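Local coordinates for putative flavoprotein (Bacteroides eggerthii, PDB 4ICI), which binds flavin mononucleotide and, as a member of the flavodoxin family, probably takes part in electron transfer, at residues D100-P103 and R104-T108; A163-D166 and V167-V170; E32-G35 and A36-G40; Q49-S53 and A54-W58. All blocks are in the same frame, centred on the assembly; numbering follows the deposited sequence. Where two conformers were deposited one is given.

Overall arrangement
The four contacts are local turns and helix ends of one flavodoxin-like domain. Contact 1 is buried, where the loop after strand 90-96 enters helix 104-112; it mixes apolar packing with a water-bridged polar cluster. Contacts 2 and 3 are the C-terminal ends of helices 158-168 and 26-38, each partly buried; they touch, Leu165 CD1 lying 3.5 Å from Val38 CG1, and depend on backbone bonds with apolar side chains facing inward. Contact 4 lies at the surface and is held by side-chain-to-backbone bonds and charge. Contacts 1 and 4, centres about 15 Å apart, both hold residues of the flavin pocket; contact 2 is on the opposite side of the chain's centre from each.

Contact 1. Residues D100-P103 and R104-T108; sequences DLAP and RIINT
With CG set anti to its carbonyl carbon (chi1 -52°) and a second bend at chi2 (-53°), the Arg104 side chain folds back along the loop until its guanidinium meets Leu101, whose CD1 approaches it obliquely at 4.0 Å from Arg104 NH2. This is the passage from loop to helix that follows strand 90-96 in a flavodoxin-like alpha/beta fold. Earlier in the loop, the Asp100 N-H is bonded to O4 of the flavin, which ties the turn to the cofactor site. The polar end of Arg104 has its main partners elsewhere: NH2 gives a hydrogen bond to the carbonyl of Met69, and NE gives one to that of Glu68. A long, branched cation suits a place where two carbonyl oxygens and a water are reached at once.

Apolar atoms fill the other side of the turn. Ala102 CB lies 4.0 Å from Ile106 CB, and Pro103 CD lies 4.3 Å from Ile106 CG1; Tyr95 of strand 90-96 packs against all three residues. Proline fits here because it brings no N-H in need of an acceptor, while its carbonyl still serves the first turn: Ile106 N donates to Pro103 O over 2.9 Å, coming from above the carbonyl plane. Asn107 uses both ends of its amide, ND2 reaching the hydroxyl of Tyr142 and OD1 facing a bound water. That water gives its two protons to Asn107 OD1 at 2.6 Å and Ala102 O at 2.7 Å, and accepts from Arg104 NH1 at 2.9 Å.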
loop_
_atom_site.group_PDB
_atom_site.type_symbol
_atom_site.label_atom_id
_atom_site.label_comp_id
_atom_site.label_asym_id
_atom_site.label_seq_id
_atom_site.Cartn_x
_atom_site.Cartn_y
_atom_site.Cartn_z
ATOM N N ASP A 100 6.078 -7.463 -9.402
ATOM C CA ASP A 100 5.756 -6.182 -10.057
ATOM C C ASP A 100 4.320 -5.705 -9.819
ATOM O O ASP A 100 3.814 -4.868 -10.581
ATOM C CB ASP A 100 6.074 -6.254 -11.569
ATOM C CG ASP A 100 6.603 -4.942 -12.146
ATOM O OD1 ASP A 100 6.901 -3.973 -11.388
ATOM O OD2 ASP A 100 6.669 -4.913 -13.401
ATOM N N LEU A 101 3.695 -6.217 -8.759
ATOM C CA LEU A 101 2.320 -5.892 -8.422
ATOM C C LEU A 101 2.173 -5.569 -6.938
ATOM O O LEU A 101 3.044 -5.870 -6.132
ATOM C CB LEU A 101 1.391 -7.081 -8.747
ATOM C CG LEU A 101 1.235 -7.462 -10.216
ATOM C CD1 LEU A 101 0.591 -8.870 -10.300
ATOM C CD2 LEU A 101 0.440 -6.395 -10.987
ATOM N N ALA A 102 1.041 -4.982 -6.587
ATOM C CA ALA A 102 0.621 -4.937 -5.183
ATOM C C ALA A 102 0.211 -6.338 -4.729
ATOM O O ALA A 102 -0.490 -7.052 -5.441
ATOM C CB ALA A 102 -0.554 -4.001 -4.995
ATOM N N PRO A 103 0.624 -6.736 -3.514
ATOM C CA PRO A 103 0.054 -7.944 -2.915
ATOM C C PRO A 103 -1.462 -7.904 -2.900
ATOM O O PRO A 103 -2.062 -6.827 -2.743
ATOM C CB PRO A 103 0.641 -7.938 -1.498
ATOM C CG PRO A 103 1.921 -7.138 -1.618
ATOM C CD PRO A 103 1.586 -6.075 -2.627
ATOM N N ARG A 104 -2.086 -9.075 -3.051
ATOM C CA ARG A 104 -3.539 -9.124 -3.146
ATOM C C ARG A 104 -4.276 -8.625 -1.907
ATOM O O ARG A 104 -5.426 -8.213 -2.009
ATOM C CB ARG A 104 -4.014 -10.513 -3.532
ATOM C CG ARG A 104 -3.384 -11.145 -4.777
ATOM C CD ARG A 104 -3.446 -10.325 -5.996
ATOM N NE ARG A 104 -2.979 -11.068 -7.168
ATOM C CZ ARG A 104 -2.819 -10.524 -8.375
ATOM N NH1 ARG A 104 -3.092 -9.230 -8.561
ATOM N NH2 ARG A 104 -2.477 -11.294 -9.399
ATOM N N ILE A 105 -3.614 -8.618 -0.752
ATOM C CA ILE A 105 -4.251 -8.036 0.431
ATOM C C ILE A 105 -4.541 -6.539 0.267
ATOM O O ILE A 105 -5.430 -6.005 0.900
ATOM C CB ILE A 105 -3.429 -8.333 1.727
ATOM C CG1 ILE A 105 -4.296 -8.202 2.992
ATOM C CG2 ILE A 105 -2.153 -7.481 1.755
ATOM C CD1 ILE A 105 -3.632 -8.732 4.253
ATOM N N ILE A 106 -3.812 -5.877 -0.634
ATOM C CA ILE A 106 -4.123 -4.490 -0.958
ATOM C C ILE A 106 -5.503 -4.392 -1.636
ATOM O O ILE A 106 -6.280 -3.484 -1.340
ATOM C CB ILE A 106 -3.009 -3.842 -1.805
ATOM C CG1 ILE A 106 -1.700 -3.775 -0.991
ATOM C CG2 ILE A 106 -3.438 -2.449 -2.265
ATOM C CD1 ILE A 106 -1.781 -3.086 0.420
ATOM N N ASN A 107 -5.801 -5.340 -2.512
ATOM C CA ASN A 107 -7.137 -5.419 -3.091
ATOM C C ASN A 107 -8.194 -5.671 -1.998
ATOM O O ASN A 107 -9.277 -5.076 -2.001
ATOM C CB ASN A 107 -7.222 -6.504 -4.167
ATOM C CG ASN A 107 -6.206 -6.315 -5.281
ATOM O OD1 ASN A 107 -5.051 -6.755 -5.173
ATOM N ND2 ASN A 107 -6.624 -5.651 -6.361
ATOM N N THR A 108 -7.892 -6.568 -1.045
ATOM C CA THR A 108 -8.837 -6.784 0.061
ATOM C C THR A 108 -9.099 -5.473 0.816
ATOM O O THR A 108 -10.258 -5.135 1.108
ATOM C CB THR A 108 -8.331 -7.829 1.057
ATOM O OG1 THR A 108 -7.879 -8.966 0.316
ATOM C CG2 THR A 108 -9.408 -8.192 2.080
HETATM O O HOH W 1 -2.876 -7.045 -6.655
#

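Contact 2. Residues A163-D166 and V167-V170; sequences AWLD and VIAV
A Schellman motif ends helix 158-168: Val170 N reaches back to Leu165 O at 2.9 Å, and inside that bond Ala169 N makes a weak one to Asp166 O. Ala169 takes the positive phi (59°) that turns the chain out of the helix, a backbone shape in which alanine is tolerated at this exposed place. Just before the motif the helix is still regular, Ile168 N meeting Trp164 O at 3.0 Å nearly along the C=O axis. Above this backbone the side chains form a small apolar group. Leu165 CD2 sits over the centre of the Trp164 ring, 3.7 Å above its plane. In the flavodoxin-like fold this helix lies against the parallel sheet, where Trp164 and Ile168 both touch Val121 and Leu165 touches Phe92. Ile168 has CG1 between its backbone N and carbonyl carbon (chi1 69°), which carries CD1 to 3.7 Å from Trp164 NE1 and 3.9 Å from Leu165 CD2. An alanine here would lack this arm and would probably leave a gap beside Trp164 NE1 and Leu165 CD2, with poorer packing against Val121. The buried indole N-H is satisfied by the sheet: Trp164 NE1 donates to the carbonyl oxygen of Glu149 in strand 146-152.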
loop_
_atom_site.group_PDB
_atom_site.type_symbol
_atom_site.label_atom_id
_atom_site.label_comp_id
_atom_site.label_asym_id
_atom_site.label_seq_id
_atom_site.Cartn_x
_atom_site.Cartn_y
_atom_site.Cartn_z
ATOM N N ALA A 163 8.887 17.094 -1.120
ATOM C CA ALA A 163 8.979 17.472 -2.534
ATOM C C ALA A 163 7.950 16.686 -3.366
ATOM O O ALA A 163 7.252 17.242 -4.210
ATOM C CB ALA A 163 10.430 17.243 -3.067
ATOM N N TRP A 164 7.876 15.374 -3.144
ATOM C CA TRP A 164 6.863 14.532 -3.786
ATOM C C TRP A 164 5.452 15.091 -3.564
ATOM O O TRP A 164 4.652 15.238 -4.509
ATOM C CB TRP A 164 6.975 13.125 -3.199
ATOM C CG TRP A 164 5.797 12.186 -3.396
ATOM C CD1 TRP A 164 4.945 12.081 -4.470
ATOM C CD2 TRP A 164 5.423 11.160 -2.496
ATOM N NE1 TRP A 164 4.079 11.033 -4.286
ATOM C CE2 TRP A 164 4.347 10.452 -3.077
ATOM C CE3 TRP A 164 5.915 10.742 -1.268
ATOM C CZ2 TRP A 164 3.753 9.356 -2.455
ATOM C CZ3 TRP A 164 5.305 9.682 -0.631
ATOM C CH2 TRP A 164 4.253 8.988 -1.228
ATOM N N LEU A 165 5.123 15.384 -2.302
ATOM C CA LEU A 165 3.768 15.831 -1.987
ATOM C C LEU A 165 3.425 17.215 -2.558
ATOM O O LEU A 165 2.275 17.476 -2.924
ATOM C CB LEU A 165 3.468 15.709 -0.499
ATOM C CG LEU A 165 3.596 14.256 0.004
ATOM C CD1 LEU A 165 3.147 14.193 1.444
ATOM C CD2 LEU A 165 2.866 13.243 -0.872
ATOM N N ASP A 166 4.432 18.051 -2.738
ATOM C CA ASP A 166 4.211 19.304 -3.461
ATOM C C ASP A 166 3.928 19.069 -4.934
ATOM O O ASP A 166 3.030 19.701 -5.523
ATOM C CB ASP A 166 5.424 20.233 -3.344
ATOM C CG ASP A 166 5.545 20.900 -1.973
ATOM O OD1 ASP A 166 4.575 20.872 -1.162
ATOM O OD2 ASP A 166 6.632 21.499 -1.708
ATOM N N VAL A 167 4.661 18.147 -5.551
ATOM C CA VAL A 167 4.422 17.824 -6.976
ATOM C C VAL A 167 2.992 17.342 -7.193
ATOM O O VAL A 167 2.330 17.736 -8.171
ATOM C CB VAL A 167 5.443 16.765 -7.494
ATOM C CG1 VAL A 167 5.048 16.156 -8.853
ATOM C CG2 VAL A 167 6.834 17.376 -7.568
ATOM N N ILE A 168 2.530 16.440 -6.323
ATOM C CA ILE A 168 1.195 15.851 -6.494
ATOM C C ILE A 168 0.083 16.657 -5.815
ATOM O O ILE A 168 -1.082 16.291 -5.897
ATOM C CB ILE A 168 1.146 14.327 -6.132
ATOM C CG1 ILE A 168 1.318 14.091 -4.627
ATOM C CG2 ILE A 168 2.159 13.564 -6.985
ATOM C CD1 ILE A 168 0.821 12.691 -4.183
ATOM N N ALA A 169 0.453 17.764 -5.186
ATOM C CA ALA A 169 -0.500 18.685 -4.535
ATOM C C ALA A 169 -1.340 18.026 -3.432
ATOM O O ALA A 169 -2.580 18.182 -3.376
ATOM C CB ALA A 169 -1.384 19.340 -5.569
ATOM N N VAL A 170 -0.640 17.331 -2.531
ATOM C CA VAL A 170 -1.228 16.794 -1.302
ATOM C C VAL A 170 -0.722 17.540 -0.092
ATOM O O VAL A 170 0.492 17.708 0.068
ATOM C CB VAL A 170 -0.894 15.300 -1.142
ATOM C CG1 VAL A 170 -1.307 14.827 0.263
ATOM C CG2 VAL A 170 -1.555 14.523 -2.260
HETATM O O HOH W 2 1.903 20.044 -0.607
#

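Contact 3. Residues E32-G35 and A36-G40; sequences EKLG and AAVGG
Ala36 N donates to Glu32 O at 2.9 Å, and the next two amides continue the series: Ala37 N to Lys33 O at 3.0 Å and Val38 N to Leu34 O at 3.1 Å, the last nearly straight out from the carbonyl. Leu34 O also receives a weak bond from Ala37 N. At the helix end Gly40 N turns back to Gly35 O at 2.9 Å, supplying that carbonyl with a donor. This is the exit of helix 26-38 in a beta-alpha-beta unit, between strands 16-20 and 41-44 of the flavodoxin-like fold. Gly39 makes the turn with phi 65°, a conformation that a residue without a beta carbon adopts easily. At Gly40 a beta carbon would be crowded by Val38 CG2. The carbonyl of Ala37 takes a weak bond from NH2 of Arg162, and the ammonium of Lys33 is held by the carbonyl of Thr156, both partners lying outside the helix. On the inner side, Leu34 has CG anti to its backbone N (chi1 179°), directing CD1 across to Val38 CG1 at 4.1 Å; these branched side chains also rest on strand 16-20, against Val18 and Ile16 respectively.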
loop_
_atom_site.group_PDB
_atom_site.type_symbol
_atom_site.label_atom_id
_atom_site.label_comp_id
_atom_site.label_asym_id
_atom_site.label_seq_id
_atom_site.Cartn_x
_atom_site.Cartn_y
_atom_site.Cartn_z
ATOM N N GLU A 32 6.191 4.518 8.411
ATOM C CA GLU A 32 6.441 5.295 9.635
ATOM C C GLU A 32 7.077 6.643 9.327
ATOM O O GLU A 32 6.668 7.669 9.902
ATOM C CB GLU A 32 7.309 4.480 10.572
ATOM C CG GLU A 32 7.501 5.093 11.953
ATOM C CD GLU A 32 8.315 4.237 12.880
ATOM O OE1 GLU A 32 8.468 3.036 12.577
ATOM O OE2 GLU A 32 8.773 4.735 13.939
ATOM N N LYS A 33 8.041 6.642 8.406
ATOM C CA LYS A 33 8.671 7.900 7.983
ATOM C C LYS A 33 7.647 8.816 7.299
ATOM O O LYS A 33 7.594 10.020 7.564
ATOM C CB LYS A 33 9.831 7.639 7.029
ATOM C CG LYS A 33 11.036 6.938 7.616
ATOM C CD LYS A 33 12.198 6.866 6.595
ATOM C CE LYS A 33 13.522 6.493 7.265
ATOM N NZ LYS A 33 14.727 6.750 6.383
ATOM N N LEU A 34 6.833 8.238 6.409
ATOM C CA LEU A 34 5.792 9.013 5.735
ATOM C C LEU A 34 4.798 9.618 6.726
ATOM O O LEU A 34 4.500 10.817 6.688
ATOM C CB LEU A 34 5.097 8.133 4.701
ATOM C CG LEU A 34 3.959 8.758 3.917
ATOM C CD1 LEU A 34 4.376 10.043 3.204
ATOM C CD2 LEU A 34 3.486 7.708 2.883
ATOM N N GLY A 35 4.283 8.790 7.635
ATOM C CA GLY A 35 3.319 9.268 8.605
ATOM C C GLY A 35 3.899 10.354 9.504
ATOM O O GLY A 35 3.229 11.346 9.766
ATOM N N ALA A 36 5.147 10.167 9.950
ATOM C CA ALA A 36 5.850 11.191 10.755
ATOM C C ALA A 36 5.961 12.502 9.989
ATOM O O ALA A 36 5.734 13.579 10.560
ATOM C CB ALA A 36 7.235 10.695 11.183
ATOM N N ALA A 37 6.235 12.408 8.694
ATOM C CA ALA A 37 6.491 13.610 7.893
ATOM C C ALA A 37 5.222 14.431 7.715
ATOM O O ALA A 37 5.264 15.673 7.699
ATOM C CB ALA A 37 7.074 13.206 6.526
ATOM N N VAL A 38 4.097 13.748 7.538
ATOM C CA VAL A 38 2.811 14.409 7.247
ATOM C C VAL A 38 1.882 14.535 8.448
ATOM O O VAL A 38 0.814 15.133 8.336
ATOM C CB VAL A 38 2.077 13.729 6.068
ATOM C CG1 VAL A 38 3.032 13.559 4.868
ATOM C CG2 VAL A 38 1.490 12.389 6.481
ATOM N N GLY A 39 2.282 13.991 9.598
ATOM C CA GLY A 39 1.408 13.950 10.758
ATOM C C GLY A 39 0.192 13.085 10.555
ATOM O O GLY A 39 -0.883 13.398 11.075
ATOM N N GLY A 40 0.369 11.992 9.806
ATOM C CA GLY A 40 -0.726 11.101 9.508
ATOM C C GLY A 40 -0.868 9.963 10.505
ATOM O O GLY A 40 0.110 9.537 11.127
#

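Contact 4. Residues Q49-S53 and A54-W58; sequences QPYTS and ADLDW. With FMN (flavin mononucleotide), chain B.
Thr52 and Asp55 exchange side-chain-to-backbone hydrogen bonds across a turn in the loop between strand 41-44 and helix 64-70 of the flavodoxin-like fold. The Asp55 side chain starts with CB packed 3.3 Å from Thr52 O and 4.0 Å from Tyr51 CD2, its carboxylate almost perpendicular to the tyrosine ring. With CG anti to the carbonyl carbon (chi1 -71°), the chain turns back toward Thr52, and CG comes to 3.1 Å from Thr52 OG1. OD1 lies 3.3 Å from that hydroxyl, too poorly angled for a hydrogen bond. At the tip, OD2 accepts the Thr52 N-H at 3.0 Å, a straight bond (164°) from above the carboxylate plane; it also forms a salt bridge with Arg64 and shares a water with Pro50 O. In return Asp55 N donates to Thr52 OG1 at 2.9 Å, a threonine hydroxyl suiting this place as an acceptor on a short arm. An alanine in place of Asp55 would probably leave the Thr52 amide without its acceptor and Arg64 without this carboxylate. Arg64 also makes a cation-pi contact with Tyr51. Leu56 already borders the flavin methyl C8M, and farther on Trp58 CE3 lies obliquely 3.5 Å from FMN C8, with C8M in the indole plane at its edge.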
loop_
_atom_site.group_PDB
_atom_site.type_symbol
_atom_site.label_atom_id
_atom_site.label_comp_id
_atom_site.label_asym_id
_atom_site.label_seq_id
_atom_site.Cartn_x
_atom_site.Cartn_y
_atom_site.Cartn_z
ATOM N N GLN A 49 -4.197 -14.376 8.649
ATOM C CA GLN A 49 -3.200 -15.423 8.762
ATOM C C GLN A 49 -1.857 -14.838 8.371
ATOM O O GLN A 49 -1.614 -14.545 7.190
ATOM C CB GLN A 49 -3.518 -16.615 7.864
ATOM C CG GLN A 49 -2.513 -17.789 8.034
ATOM C CD GLN A 49 -2.863 -19.011 7.278
ATOM O OE1 GLN A 49 -2.031 -19.578 6.491
ATOM N NE2 GLN A 49 -4.069 -19.481 7.507
ATOM N N PRO A 50 -0.962 -14.635 9.358
ATOM C CA PRO A 50 0.363 -14.074 9.052
ATOM C C PRO A 50 1.151 -14.824 7.983
ATOM O O PRO A 50 1.043 -16.039 7.861
ATOM C CB PRO A 50 1.087 -14.152 10.396
ATOM C CG PRO A 50 -0.027 -14.026 11.400
ATOM C CD PRO A 50 -1.163 -14.792 10.800
ATOM N N TYR A 51 1.985 -14.082 7.244
ATOM C CA TYR A 51 2.867 -14.648 6.250
ATOM C C TYR A 51 4.152 -15.131 6.892
ATOM O O TYR A 51 4.865 -14.355 7.540
ATOM C CB TYR A 51 3.184 -13.603 5.168
ATOM C CG TYR A 51 2.018 -13.300 4.264
ATOM C CD1 TYR A 51 1.072 -12.361 4.614
ATOM C CD2 TYR A 51 1.893 -13.935 3.035
ATOM C CE1 TYR A 51 -0.005 -12.089 3.780
ATOM C CE2 TYR A 51 0.823 -13.691 2.199
ATOM C CZ TYR A 51 -0.110 -12.736 2.557
ATOM O OH TYR A 51 -1.206 -12.474 1.752
ATOM N N THR A 52 4.430 -16.407 6.693
ATOM C CA THR A 52 5.684 -17.029 7.123
ATOM C C THR A 52 6.783 -16.839 6.068
ATOM O O THR A 52 6.543 -16.469 4.926
ATOM C CB THR A 52 5.503 -18.532 7.287
ATOM O OG1 THR A 52 5.190 -19.055 5.995
ATOM C CG2 THR A 52 4.404 -18.889 8.313
ATOM N N SER A 53 8.024 -17.140 6.444
ATOM C CA SER A 53 9.109 -17.108 5.459
ATOM C C SER A 53 8.817 -18.047 4.292
ATOM O O SER A 53 9.047 -17.696 3.129
ATOM C CB SER A 53 10.449 -17.442 6.109
ATOM O OG SER A 53 10.742 -16.495 7.105
ATOM N N ALA A 54 8.284 -19.235 4.579
ATOM C CA ALA A 54 7.931 -20.164 3.528
ATOM C C ALA A 54 6.887 -19.569 2.581
ATOM O O ALA A 54 6.979 -19.733 1.359
ATOM C CB ALA A 54 7.408 -21.479 4.129
ATOM N N ASP A 55 5.893 -18.889 3.147
ATOM C CA ASP A 55 4.874 -18.233 2.352
ATOM C C ASP A 55 5.473 -17.258 1.344
ATOM O O ASP A 55 4.904 -17.044 0.267
ATOM C CB ASP A 55 3.897 -17.448 3.215
ATOM C CG ASP A 55 2.945 -18.316 4.046
ATOM O OD1 ASP A 55 2.763 -19.520 3.767
ATOM O OD2 ASP A 55 2.314 -17.704 4.932
ATOM N N LEU A 56 6.568 -16.610 1.750
ATOM C CA LEU A 56 7.233 -15.565 0.959
ATOM C C LEU A 56 8.303 -16.077 -0.010
ATOM O O LEU A 56 9.011 -15.284 -0.629
ATOM C CB LEU A 56 7.824 -14.538 1.916
ATOM C CG LEU A 56 6.813 -13.846 2.839
ATOM C CD1 LEU A 56 7.512 -13.020 3.977
ATOM C CD2 LEU A 56 5.796 -12.994 2.066
ATOM N N ASP A 57 8.388 -17.389 -0.186
ATOM C CA ASP A 57 9.418 -17.974 -1.029
ATOM C C ASP A 57 8.995 -17.868 -2.490
ATOM O O ASP A 57 8.238 -18.693 -3.012
ATOM C CB ASP A 57 9.695 -19.430 -0.637
ATOM C CG ASP A 57 10.885 -20.025 -1.399
ATOM O OD1 ASP A 57 11.420 -19.332 -2.302
ATOM O OD2 ASP A 57 11.257 -21.195 -1.102
ATOM N N TRP A 58 9.522 -16.841 -3.160
ATOM C CA TRP A 58 9.230 -16.628 -4.582
ATOM C C TRP A 58 9.872 -17.640 -5.528
ATOM O O TRP A 58 9.545 -17.650 -6.709
ATOM C CB TRP A 58 9.614 -15.194 -5.007
ATOM C CG TRP A 58 11.050 -14.924 -4.890
ATOM C CD1 TRP A 58 12.059 -15.407 -5.712
ATOM C CD2 TRP A 58 11.689 -14.124 -3.908
ATOM N NE1 TRP A 58 13.270 -14.951 -5.276
ATOM C CE2 TRP A 58 13.075 -14.152 -4.179
ATOM C CE3 TRP A 58 11.231 -13.365 -2.844
ATOM C CZ2 TRP A 58 14.005 -13.456 -3.404
ATOM C CZ3 TRP A 58 12.150 -12.674 -2.061
ATOM C CH2 TRP A 58 13.526 -12.718 -2.353
HETATM N N1 FMN B . 11.232 -6.861 -5.393
HETATM C C2 FMN B . 11.294 -6.283 -6.637
HETATM O O2 FMN B . 12.092 -5.369 -6.831
HETATM N N3 FMN B . 10.467 -6.745 -7.652
HETATM C C4 FMN B . 9.596 -7.808 -7.485
HETATM O O4 FMN B . 8.864 -8.098 -8.451
HETATM C C4A FMN B . 9.559 -8.424 -6.224
HETATM N N5 FMN B . 8.713 -9.531 -5.995
HETATM C C5A FMN B . 8.688 -10.079 -4.706
HETATM C C6 FMN B . 7.830 -11.156 -4.441
HETATM C C7 FMN B . 7.768 -11.709 -3.187
HETATM C C7M FMN B . 6.809 -12.827 -2.906
HETATM C C8 FMN B . 8.543 -11.207 -2.156
HETATM C C8M FMN B . 8.484 -11.833 -0.782
HETATM C C9 FMN B . 9.405 -10.148 -2.411
HETATM C C9A FMN B . 9.478 -9.552 -3.685
HETATM N N10 FMN B . 10.335 -8.472 -3.947
HETATM C C10 FMN B . 10.369 -7.913 -5.202
HETATM C "C1'" FMN B . 11.157 -7.879 -2.832
HETATM C "C2'" FMN B . 10.244 -6.961 -1.971
HETATM O "O2'" FMN B . 9.500 -6.027 -2.716
HETATM C "C3'" FMN B . 11.066 -6.111 -0.983
HETATM O "O3'" FMN B . 12.030 -6.953 -0.273
HETATM C "C4'" FMN B . 10.195 -5.268 -0.004
HETATM O "O4'" FMN B . 11.027 -4.258 0.514
HETATM C "C5'" FMN B . 9.707 -6.167 1.195
HETATM O "O5'" FMN B . 8.930 -5.316 1.998
HETATM P P FMN B . 8.380 -5.746 3.439
HETATM O O1P FMN B . 9.641 -5.962 4.292
HETATM O O2P FMN B . 7.462 -4.722 3.907
HETATM O O3P FMN B . 7.588 -7.053 3.331
HETATM O O HOH W 3 0.775 -18.755 6.844
#